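Local coordinates for protein CHAD domain (Ricinus communis, PDB 6QV5) that probably binds inorganic polyphosphate through an all-helical CHAD domain and can bind a zinc ion, at residues Ala47-Met60 with Gln134-Ser146. Numbering follows the deposited sequence.
Sequences AVIEGHDPETLHQM and QAKRHAAAQALLS. With ZN (zinc ion), chain B.
Arg137, reaching in from helix 122-145, plugs the turn joining helices 45-50 and 54-73 in the all-helical CHAD fold, and ties its carbonyls together. CG lies anti to the backbone N (chi1 180°) and the chain bends at chi2, which drops the guanidinium flat among the carbonyls. NE gives a nearly straight bond to Val48 O (2.9 Å), in the carbonyl plane and on a lone pair. NH2 meets Ala47 O at 3.0 Å, on the opposite face of that carbonyl from Gly51 N, so that oxygen keeps its helical bond from Gly51 N while taking a second from Arg137. End-on, NH1 and NH2 both hold Asp53 O, NH1 at 2.8 Å; Thr56 OG1 donates to the same oxygen. His52 CA sits over one guanidinium face and Leu57 CB over the other, sandwiching the buried group and limiting its rotation. Asp53 itself N-caps helix 54-73 through OD1 and Glu55 N.

Further along, the packing turns apolar: Ala141 CB nestles against the Ile49 backbone, Ile49 CD1 touches Leu144 CB, and Leu144 CD1 touches Val48 CG1 and Met60 SD, while CD2 meets Met60 CE. Tyr149 of helix 147-163 and Leu91 of helix 82-108 also pack on Leu144.

Toward solvent the contact thins. Leu145 CD1 meets Ile49 CG2, and His52 and exposed His138 approach with ring planes 60° apart, joined through the zinc ion. His52 ND1 comes within 3.5 Å of Arg137 CG. From this chain the zinc takes His52 NE2 at 2.2 Å and His138 NE2 at 1.9 Å.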
ATOM      1  N   ALA A  47      12.929 -10.534  -9.697  1.00 60.87           N
ATOM      2  CA  ALA A  47      11.658 -11.074 -10.177  1.00 60.58           C
ATOM      3  C   ALA A  47      10.776 -10.036 -10.879  1.00 64.27           C
ATOM      4  O   ALA A  47      10.043 -10.399 -11.800  1.00 64.13           O
ATOM      5  CB  ALA A  47      10.907 -11.726  -9.033  1.00 61.32           C
ATOM      6  N   VAL A  48      10.852  -8.756 -10.463  1.00 60.50           N
ATOM      7  CA  VAL A  48      10.085  -7.667 -11.086  1.00 60.23           C
ATOM      8  C   VAL A  48      10.734  -7.290 -12.432  1.00 64.33           C
ATOM      9  O   VAL A  48      10.019  -7.025 -13.401  1.00 63.91           O
ATOM     10  CB  VAL A  48       9.874  -6.450 -10.135  1.00 64.00           C
ATOM     11  CG1 VAL A  48       9.144  -5.303 -10.837  1.00 63.84           C
ATOM     12  CG2 VAL A  48       9.106  -6.862  -8.883  1.00 63.74           C
ATOM     13  N   ILE A  49      12.080  -7.313 -12.494  1.00 61.31           N
ATOM     14  CA  ILE A  49      12.849  -6.996 -13.701  1.00 61.21           C
ATOM     15  C   ILE A  49      12.716  -8.099 -14.768  1.00 65.73           C
ATOM     16  O   ILE A  49      12.323  -7.809 -15.898  1.00 65.14           O
ATOM     17  CB  ILE A  49      14.341  -6.651 -13.366  1.00 64.13           C
ATOM     18  CG1 ILE A  49      14.453  -5.333 -12.562  1.00 64.41           C
ATOM     19  CG2 ILE A  49      15.221  -6.597 -14.631  1.00 64.58           C
ATOM     20  CD1 ILE A  49      15.768  -5.168 -11.745  1.00 69.19           C
ATOM     21  N   GLU A  50      13.033  -9.353 -14.397  1.00 63.04           N
ATOM     22  CA  GLU A  50      13.066 -10.511 -15.295  1.00 63.12           C
ATOM     23  C   GLU A  50      11.716 -11.183 -15.593  1.00 66.91           C
ATOM     24  O   GLU A  50      11.539 -11.692 -16.701  1.00 66.91           O
ATOM     25  CB  GLU A  50      14.060 -11.559 -14.769  1.00 64.62           C
ATOM     26  CG  GLU A  50      15.512 -11.103 -14.836  1.00 75.99           C
ATOM     27  CD  GLU A  50      16.552 -11.970 -14.150  1.00 97.52           C
ATOM     28  OE1 GLU A  50      16.214 -13.089 -13.701  1.00 92.70           O
ATOM     29  OE2 GLU A  50      17.718 -11.521 -14.062  1.00 92.22           O
ATOM     30  N   GLY A  51      10.804 -11.211 -14.622  1.00 62.97           N
ATOM     31  CA  GLY A  51       9.512 -11.877 -14.784  1.00 62.41           C
ATOM     32  C   GLY A  51       8.292 -10.994 -14.951  1.00 65.29           C
ATOM     33  O   GLY A  51       8.403  -9.770 -15.069  1.00 64.76           O
ATOM     34  N   HIS A  52       7.106 -11.637 -14.971  1.00 61.20           N
ATOM     35  CA  HIS A  52       5.790 -11.001 -15.107  1.00 60.78           C
ATOM     36  C   HIS A  52       4.807 -11.469 -14.018  1.00 64.73           C
ATOM     37  O   HIS A  52       3.599 -11.234 -14.133  1.00 63.96           O
ATOM     38  CB  HIS A  52       5.211 -11.231 -16.514  1.00 61.30           C
ATOM     39  CG  HIS A  52       5.770 -10.309 -17.547  1.00 64.48           C
ATOM     40  ND1 HIS A  52       5.218  -9.061 -17.773  1.00 66.11           N
ATOM     41  CD2 HIS A  52       6.820 -10.482 -18.380  1.00 66.01           C
ATOM     42  CE1 HIS A  52       5.948  -8.517 -18.733  1.00 65.41           C
ATOM     43  NE2 HIS A  52       6.923  -9.334 -19.130  1.00 65.73           N
ATOM     44  N   ASP A  53       5.335 -12.109 -12.950  1.00 61.87           N
ATOM     45  CA  ASP A  53       4.562 -12.609 -11.808  1.00 61.91           C
ATOM     46  C   ASP A  53       3.888 -11.429 -11.081  1.00 65.45           C
ATOM     47  O   ASP A  53       4.585 -10.489 -10.692  1.00 65.02           O
ATOM     48  CB  ASP A  53       5.473 -13.400 -10.846  1.00 64.01           C
ATOM     49  CG  ASP A  53       4.770 -14.283  -9.825  1.00 76.54           C
ATOM     50  OD1 ASP A  53       3.839 -13.790  -9.146  1.00 77.37           O
ATOM     51  OD2 ASP A  53       5.174 -15.457  -9.678  1.00 83.26           O
ATOM     52  N   PRO A  54       2.544 -11.440 -10.917  1.00 61.85           N
ATOM     53  CA  PRO A  54       1.878 -10.304 -10.252  1.00 61.50           C
ATOM     54  C   PRO A  54       2.170 -10.165  -8.758  1.00 64.29           C
ATOM     55  O   PRO A  54       2.204  -9.042  -8.260  1.00 63.79           O
ATOM     56  CB  PRO A  54       0.392 -10.548 -10.528  1.00 63.36           C
ATOM     57  CG  PRO A  54       0.278 -12.010 -10.726  1.00 67.85           C
ATOM     58  CD  PRO A  54       1.565 -12.461 -11.349  1.00 63.41           C
ATOM     59  N   GLU A  55       2.387 -11.294  -8.052  1.00 60.15           N
ATOM     60  CA  GLU A  55       2.661 -11.333  -6.611  1.00 59.47           C
ATOM     61  C   GLU A  55       4.010 -10.699  -6.238  1.00 62.24           C
ATOM     62  O   GLU A  55       4.088 -10.008  -5.219  1.00 61.67           O
ATOM     63  CB  GLU A  55       2.528 -12.770  -6.066  1.00 60.78           C
ATOM     64  CG  GLU A  55       2.581 -12.906  -4.545  1.00 70.93           C
ATOM     65  CD  GLU A  55       1.606 -12.087  -3.714  1.00 88.12           C
ATOM     66  OE1 GLU A  55       0.449 -11.891  -4.151  1.00 80.51           O
ATOM     67  OE2 GLU A  55       2.003 -11.653  -2.609  1.00 81.05           O
ATOM     68  N   THR A  56       5.054 -10.923  -7.065  1.00 57.96           N
ATOM     69  CA  THR A  56       6.401 -10.367  -6.863  1.00 57.26           C
ATOM     70  C   THR A  56       6.354  -8.838  -6.949  1.00 59.32           C
ATOM     71  O   THR A  56       6.976  -8.159  -6.131  1.00 58.62           O
ATOM     72  CB  THR A  56       7.405 -10.975  -7.854  1.00 66.50           C
ATOM     73  OG1 THR A  56       7.024 -10.628  -9.185  1.00 67.03           O
ATOM     74  CG2 THR A  56       7.525 -12.491  -7.722  1.00 65.62           C
ATOM     75  N   LEU A  57       5.581  -8.309  -7.925  1.00 54.60           N
ATOM     76  CA  LEU A  57       5.357  -6.878  -8.136  1.00 53.66           C
ATOM     77  C   LEU A  57       4.497  -6.314  -6.990  1.00 56.26           C
ATOM     78  O   LEU A  57       4.778  -5.216  -6.502  1.00 55.24           O
ATOM     79  CB  LEU A  57       4.695  -6.643  -9.511  1.00 53.49           C
ATOM     80  CG  LEU A  57       4.193  -5.230  -9.852  1.00 58.05           C
ATOM     81  CD1 LEU A  57       5.342  -4.254 -10.064  1.00 58.22           C
ATOM     82  CD2 LEU A  57       3.309  -5.261 -11.079  1.00 60.37           C
ATOM     83  N   HIS A  58       3.464  -7.079  -6.560  1.00 52.50           N
ATOM     84  CA  HIS A  58       2.569  -6.717  -5.457  1.00 52.12           C
ATOM     85  C   HIS A  58       3.372  -6.553  -4.163  1.00 54.34           C
ATOM     86  O   HIS A  58       3.233  -5.528  -3.495  1.00 53.91           O
ATOM     87  CB  HIS A  58       1.446  -7.763  -5.291  1.00 53.16           C
ATOM     88  CG  HIS A  58       0.499  -7.508  -4.153  1.00 56.80           C
ATOM     89  ND1 HIS A  58      -0.051  -8.552  -3.432  1.00 58.73           N
ATOM     90  CD2 HIS A  58       0.035  -6.338  -3.649  1.00 58.67           C
ATOM     91  CE1 HIS A  58      -0.828  -7.989  -2.520  1.00 58.23           C
ATOM     92  NE2 HIS A  58      -0.805  -6.659  -2.610  1.00 58.54           N
ATOM     93  N   GLN A  59       4.244  -7.532  -3.848  1.00 49.85           N
ATOM     94  CA  GLN A  59       5.101  -7.502  -2.665  1.00 49.43           C
ATOM     95  C   GLN A  59       6.089  -6.337  -2.674  1.00 52.92           C
ATOM     96  O   GLN A  59       6.323  -5.741  -1.622  1.00 52.53           O
ATOM     97  CB  GLN A  59       5.819  -8.846  -2.454  1.00 50.73           C
ATOM     98  CG  GLN A  59       4.915  -9.968  -1.924  1.00 62.80           C
ATOM     99  CD  GLN A  59       4.154  -9.600  -0.668  1.00 78.67           C
ATOM    100  OE1 GLN A  59       4.722  -9.151   0.333  1.00 73.62           O
ATOM    101  NE2 GLN A  59       2.844  -9.779  -0.695  1.00 70.32           N
ATOM    102  N   MET A  60       6.638  -5.989  -3.859  1.00 49.40           N
ATOM    103  CA  MET A  60       7.573  -4.868  -3.996  1.00 49.04           C
ATOM    104  C   MET A  60       6.858  -3.527  -3.804  1.00 53.38           C
ATOM    105  O   MET A  60       7.408  -2.639  -3.151  1.00 52.89           O
ATOM    106  CB  MET A  60       8.325  -4.910  -5.334  1.00 50.98           C
ATOM    107  CG  MET A  60       9.631  -4.148  -5.291  1.00 54.17           C
ATOM    108  SD  MET A  60      10.492  -4.064  -6.874  1.00 57.88           S
ATOM    109  CE  MET A  60      11.997  -3.342  -6.357  1.00 54.52           C
ATOM    110  N   GLN A 134       1.712  -5.769 -19.371  1.00 57.93           N
ATOM    111  CA  GLN A 134       3.037  -6.316 -19.679  1.00 57.20           C
ATOM    112  C   GLN A 134       4.026  -5.199 -20.037  1.00 59.77           C
ATOM    113  O   GLN A 134       5.191  -5.276 -19.644  1.00 59.34           O
ATOM    114  CB  GLN A 134       2.956  -7.371 -20.793  1.00 58.38           C
ATOM    115  CG  GLN A 134       2.399  -8.713 -20.311  1.00 67.80           C
ATOM    116  CD  GLN A 134       1.897  -9.604 -21.422  1.00 83.81           C
ATOM    117  OE1 GLN A 134       1.304  -9.157 -22.415  1.00 78.74           O
ATOM    118  NE2 GLN A 134       2.105 -10.902 -21.268  1.00 74.32           N
ATOM    119  N   ALA A 135       3.547  -4.146 -20.737  1.00 55.46           N
ATOM    120  CA  ALA A 135       4.347  -2.978 -21.119  1.00 55.02           C
ATOM    121  C   ALA A 135       4.680  -2.124 -19.893  1.00 58.14           C
ATOM    122  O   ALA A 135       5.793  -1.607 -19.796  1.00 58.18           O
ATOM    123  CB  ALA A 135       3.610  -2.146 -22.158  1.00 55.78           C
ATOM    124  N   LYS A 136       3.723  -1.996 -18.949  1.00 53.72           N
ATOM    125  CA  LYS A 136       3.903  -1.250 -17.699  1.00 52.97           C
ATOM    126  C   LYS A 136       4.899  -1.978 -16.787  1.00 55.91           C
ATOM    127  O   LYS A 136       5.634  -1.324 -16.043  1.00 54.94           O
ATOM    128  CB  LYS A 136       2.561  -1.018 -16.983  1.00 54.89           C
ATOM    129  CG  LYS A 136       1.625  -0.031 -17.685  1.00 65.95           C
ATOM    130  CD  LYS A 136       1.960   1.435 -17.431  1.00 74.79           C
ATOM    131  CE  LYS A 136       1.055   2.339 -18.232  1.00 86.05           C
ATOM    132  NZ  LYS A 136       1.399   3.772 -18.044  1.00 96.32           N
ATOM    133  N   ARG A 137       4.941  -3.327 -16.879  1.00 52.32           N
ATOM    134  CA  ARG A 137       5.874  -4.181 -16.142  1.00 52.15           C
ATOM    135  C   ARG A 137       7.292  -3.970 -16.689  1.00 56.59           C
ATOM    136  O   ARG A 137       8.237  -3.894 -15.906  1.00 56.44           O
ATOM    137  CB  ARG A 137       5.443  -5.663 -16.218  1.00 51.53           C
ATOM    138  CG  ARG A 137       6.348  -6.666 -15.478  1.00 58.79           C
ATOM    139  CD  ARG A 137       6.478  -6.411 -13.981  1.00 62.46           C
ATOM    140  NE  ARG A 137       7.144  -7.522 -13.298  1.00 63.88           N
ATOM    141  CZ  ARG A 137       6.510  -8.471 -12.618  1.00 73.34           C
ATOM    142  NH1 ARG A 137       5.187  -8.449 -12.508  1.00 58.92           N
ATOM    143  NH2 ARG A 137       7.194  -9.448 -12.037  1.00 58.04           N
ATOM    144  N   HIS A 138       7.424  -3.843 -18.026  1.00 53.64           N
ATOM    145  CA  HIS A 138       8.693  -3.581 -18.708  1.00 53.69           C
ATOM    146  C   HIS A 138       9.204  -2.187 -18.363  1.00 57.58           C
ATOM    147  O   HIS A 138      10.405  -2.013 -18.162  1.00 57.20           O
ATOM    148  CB  HIS A 138       8.550  -3.758 -20.229  1.00 54.57           C
ATOM    149  CG  HIS A 138       8.533  -5.189 -20.679  1.00 58.08           C
ATOM    150  ND1 HIS A 138       8.316  -5.526 -22.003  1.00 59.96           N
ATOM    151  CD2 HIS A 138       8.715  -6.326 -19.965  1.00 59.82           C
ATOM    152  CE1 HIS A 138       8.372  -6.848 -22.050  1.00 59.32           C
ATOM    153  NE2 HIS A 138       8.614  -7.371 -20.849  1.00 59.57           N
ATOM    154  N   ALA A 139       8.280  -1.209 -18.257  1.00 54.18           N
ATOM    155  CA  ALA A 139       8.578   0.176 -17.889  1.00 54.11           C
ATOM    156  C   ALA A 139       9.067   0.251 -16.438  1.00 58.38           C
ATOM    157  O   ALA A 139       9.989   1.016 -16.148  1.00 58.41           O
ATOM    158  CB  ALA A 139       7.346   1.046 -18.077  1.00 54.84           C
ATOM    159  N   ALA A 140       8.464  -0.561 -15.541  1.00 54.83           N
ATOM    160  CA  ALA A 140       8.834  -0.651 -14.129  1.00 54.45           C
ATOM    161  C   ALA A 140      10.202  -1.324 -13.989  1.00 58.37           C
ATOM    162  O   ALA A 140      10.998  -0.908 -13.149  1.00 57.59           O
ATOM    163  CB  ALA A 140       7.780  -1.429 -13.353  1.00 55.15           C
ATOM    164  N   ALA A 141      10.482  -2.336 -14.843  1.00 55.45           N
ATOM    165  CA  ALA A 141      11.753  -3.066 -14.888  1.00 55.44           C
ATOM    166  C   ALA A 141      12.910  -2.137 -15.270  1.00 59.99           C
ATOM    167  O   ALA A 141      13.992  -2.248 -14.690  1.00 59.93           O
ATOM    168  CB  ALA A 141      11.660  -4.217 -15.878  1.00 56.08           C
ATOM    169  N   GLN A 142      12.669  -1.210 -16.223  1.00 56.66           N
ATOM    170  CA  GLN A 142      13.648  -0.224 -16.690  1.00 56.62           C
ATOM    171  C   GLN A 142      13.969   0.794 -15.600  1.00 60.39           C
ATOM    172  O   GLN A 142      15.121   1.209 -15.478  1.00 60.24           O
ATOM    173  CB  GLN A 142      13.154   0.488 -17.965  1.00 58.11           C
ATOM    174  CG  GLN A 142      13.233  -0.360 -19.234  1.00 75.09           C
ATOM    175  CD  GLN A 142      14.654  -0.611 -19.684  1.00 97.10           C
ATOM    176  OE1 GLN A 142      15.214  -1.689 -19.470  1.00 92.56           O
ATOM    177  NE2 GLN A 142      15.266   0.381 -20.318  1.00 91.35           N
ATOM    178  N   ALA A 143      12.953   1.175 -14.799  1.00 56.90           N
ATOM    179  CA  ALA A 143      13.083   2.110 -13.681  1.00 56.72           C
ATOM    180  C   ALA A 143      13.968   1.520 -12.575  1.00 60.79           C
ATOM    181  O   ALA A 143      14.679   2.265 -11.902  1.00 60.46           O
ATOM    182  CB  ALA A 143      11.710   2.454 -13.124  1.00 57.42           C
ATOM    183  N   LEU A 144      13.934   0.187 -12.404  1.00 57.17           N
ATOM    184  CA  LEU A 144      14.735  -0.512 -11.399  1.00 56.93           C
ATOM    185  C   LEU A 144      16.179  -0.702 -11.850  1.00 61.30           C
ATOM    186  O   LEU A 144      17.078  -0.715 -11.009  1.00 60.65           O
ATOM    187  CB  LEU A 144      14.105  -1.862 -11.023  1.00 56.81           C
ATOM    188  CG  LEU A 144      12.710  -1.836 -10.392  1.00 61.10           C
ATOM    189  CD1 LEU A 144      12.194  -3.234 -10.183  1.00 61.11           C
ATOM    190  CD2 LEU A 144      12.699  -1.065  -9.082  1.00 63.03           C
ATOM    191  N   LEU A 145      16.400  -0.849 -13.175  1.00 58.66           N
ATOM    192  CA  LEU A 145      17.723  -1.021 -13.783  1.00 58.71           C
ATOM    193  C   LEU A 145      18.453   0.317 -13.940  1.00 63.14           C
ATOM    194  O   LEU A 145      19.668   0.328 -14.150  1.00 63.12           O
ATOM    195  CB  LEU A 145      17.614  -1.726 -15.150  1.00 58.84           C
ATOM    196  CG  LEU A 145      17.209  -3.204 -15.153  1.00 63.67           C
ATOM    197  CD1 LEU A 145      16.801  -3.642 -16.546  1.00 63.77           C
ATOM    198  CD2 LEU A 145      18.329  -4.102 -14.624  1.00 66.08           C
ATOM    199  N   SER A 146      17.711   1.438 -13.846  1.00 59.79           N
ATOM    200  CA  SER A 146      18.248   2.792 -13.969  1.00 59.59           C
ATOM    201  C   SER A 146      19.101   3.160 -12.743  1.00 63.44           C
ATOM    202  O   SER A 146      18.797   2.685 -11.645  1.00 62.88           O
ATOM    203  CB  SER A 146      17.116   3.801 -14.157  1.00 63.21           C
ATOM    204  OG  SER A 146      16.403   4.050 -12.957  1.00 71.39           O
TER
HETATM  205 ZN    ZN B 401       8.185  -9.245 -20.963  0.50 64.87          ZN